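Local coordinates for protein beta-galactosidase (Streptococcus pneumoniae, PDB 4CU9) that hydrolyses terminal beta-galactosides as a multidomain enzyme and is represented here by a calcium-bound carbohydrate-binding module that probably recognises galactose-containing sugars, at residues 90-95 and 173-178. Sequence-based numbering, arbitrary orientation.
Sequences SGTDAP and GVAMIE. With CA (calcium ion), chain C.
Asp93 and Val174 form a parallel bridge between the short strand 92-93 and the last strand, 173-182, in the beta-sandwich of this galactose-binding-domain-like carbohydrate-binding module. Asp93 O accepts a hydrogen bond from Ala175 N at 3.1 Å, the donor lying above the carbonyl plane, 45° out of it. Val174 CA-H adds a CA-H...O contact to the same oxygen, while Asp93 N returns a weak hydrogen bond to Gly173 O. A water bridges Gly173 O and Ala94 O, joining the loop after strand 92-93 to the backbone of strand 173-182.

Val174 can be followed outwards: CB lies 3.9 Å from Asp93 O, and CG1, anti to the backbone N (chi1 180°), meets both that oxygen and Pro95 CD, the latter at 4.0 Å. CG2 branches to Pro95 CB, so the two methyls touch different atoms of the proline ring, and Met165 of strand 160-166 packs against both residues. At Thr92, CB and OG1 rest against the Ala175 methyl, while OG1 is hydrogen-bonded to Asp89 OD1, just before the segment.

Farther along, the chain turns a corner at Ile177, where Ile177 and Glu178 face His85 in a classic beta bulge. Tyr37, Asp40, Asp42 and a water complete the calcium site there, with Ile177 O at 2.3 Å and Glu178 OE1 at 2.2 Å from the calcium ion.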
loop_
_atom_site.group_PDB
_atom_site.type_symbol
_atom_site.label_atom_id
_atom_site.label_comp_id
_atom_site.label_asym_id
_atom_site.label_seq_id
_atom_site.Cartn_x
_atom_site.Cartn_y
_atom_site.Cartn_z
ATOM N N SER A 90 6.858 -4.661 -18.117
ATOM C CA SER A 90 7.963 -5.648 -18.176
ATOM C C SER A 90 8.543 -5.971 -16.806
ATOM O O SER A 90 8.881 -7.110 -16.555
ATOM C CB SER A 90 9.099 -5.200 -19.101
ATOM O OG SER A 90 9.528 -3.909 -18.718
ATOM N N GLY A 91 8.593 -4.988 -15.914
ATOM C CA GLY A 91 9.245 -5.146 -14.633
ATOM C C GLY A 91 8.311 -5.438 -13.458
ATOM O O GLY A 91 8.768 -5.923 -12.392
ATOM N N THR A 92 7.027 -5.130 -13.626
ATOM C CA THR A 92 6.096 -5.104 -12.511
ATOM C C THR A 92 4.793 -5.826 -12.792
ATOM O O THR A 92 4.465 -6.109 -13.967
ATOM C CB THR A 92 5.789 -3.675 -12.062
ATOM O OG1 THR A 92 5.128 -2.951 -13.098
ATOM C CG2 THR A 92 7.076 -2.953 -11.623
ATOM N N ASP A 93 4.051 -6.121 -11.709
ATOM C CA ASP A 93 2.777 -6.785 -11.810
ATOM C C ASP A 93 2.018 -6.664 -10.502
ATOM O O ASP A 93 2.557 -6.153 -9.493
ATOM C CB ASP A 93 2.978 -8.267 -12.159
ATOM C CG ASP A 93 1.735 -8.942 -12.803
ATOM O OD1 ASP A 93 0.638 -8.371 -12.886
ATOM O OD2 ASP A 93 1.891 -10.073 -13.251
ATOM N N ALA A 94 0.784 -7.168 -10.537
ATOM C CA ALA A 94 0.058 -7.542 -9.333
ATOM C C ALA A 94 0.931 -8.538 -8.552
ATOM O O ALA A 94 1.811 -9.179 -9.118
ATOM C CB ALA A 94 -1.286 -8.192 -9.678
ATOM N N PRO A 95 0.684 -8.674 -7.238
ATOM C CA PRO A 95 1.505 -9.560 -6.448
ATOM C C PRO A 95 1.008 -11.009 -6.525
ATOM O O PRO A 95 -0.135 -11.248 -6.943
ATOM C CB PRO A 95 1.299 -9.038 -5.021
ATOM C CG PRO A 95 -0.083 -8.410 -5.044
ATOM C CD PRO A 95 -0.224 -7.856 -6.412
ATOM N N GLY A 173 9.025 -6.244 -9.143
ATOM C CA GLY A 173 8.290 -5.466 -8.177
ATOM C C GLY A 173 6.791 -5.592 -8.345
ATOM O O GLY A 173 6.280 -6.301 -9.233
ATOM N N VAL A 174 6.107 -4.918 -7.449
ATOM C CA VAL A 174 4.644 -4.773 -7.497
ATOM C C VAL A 174 4.336 -3.378 -7.997
ATOM O O VAL A 174 5.069 -2.405 -7.694
ATOM C CB VAL A 174 4.004 -5.019 -6.100
ATOM C CG1 VAL A 174 2.461 -4.875 -6.112
ATOM C CG2 VAL A 174 4.398 -6.385 -5.579
ATOM N N ALA A 175 3.246 -3.252 -8.760
ATOM C CA ALA A 175 2.797 -1.963 -9.248
ATOM C C ALA A 175 1.309 -1.733 -9.005
ATOM O O ALA A 175 0.485 -2.658 -9.162
ATOM C CB ALA A 175 3.117 -1.811 -10.735
ATOM N N MET A 176 0.974 -0.528 -8.556
ATOM C CA MET A 176 -0.399 -0.167 -8.261
ATOM C C MET A 176 -0.734 1.218 -8.703
ATOM O O MET A 176 0.085 2.159 -8.590
ATOM C CB MET A 176 -0.742 -0.248 -6.749
ATOM C CG MET A 176 -0.460 -1.555 -6.072
ATOM S SD MET A 176 -1.073 -1.649 -4.366
ATOM C CE MET A 176 -2.816 -1.729 -4.594
ATOM N N ILE A 177 -1.979 1.350 -9.152
ATOM C CA ILE A 177 -2.503 2.633 -9.590
ATOM C C ILE A 177 -3.372 3.296 -8.530
ATOM O O ILE A 177 -3.468 4.508 -8.495
ATOM C CB ILE A 177 -3.283 2.435 -10.908
ATOM C CG1 ILE A 177 -2.290 2.125 -12.022
ATOM C CG2 ILE A 177 -4.126 3.645 -11.277
ATOM C CD1 ILE A 177 -2.942 1.412 -13.198
ATOM N N GLU A 178 -4.052 2.488 -7.721
ATOM C CA GLU A 178 -4.883 3.016 -6.666
ATOM C C GLU A 178 -5.070 1.996 -5.557
ATOM O O GLU A 178 -5.129 0.792 -5.793
ATOM C CB GLU A 178 -6.240 3.503 -7.209
ATOM C CG GLU A 178 -7.017 4.409 -6.257
ATOM C CD GLU A 178 -6.525 5.843 -6.195
ATOM O OE1 GLU A 178 -5.598 6.236 -6.963
ATOM O OE2 GLU A 178 -7.086 6.614 -5.384
HETATM CA CA CA C . -4.003 6.745 -8.446
HETATM O O HOH W 1 4.747 -8.806 -9.014
HETATM O O HOH W 2 -2.737 7.161 -10.336
#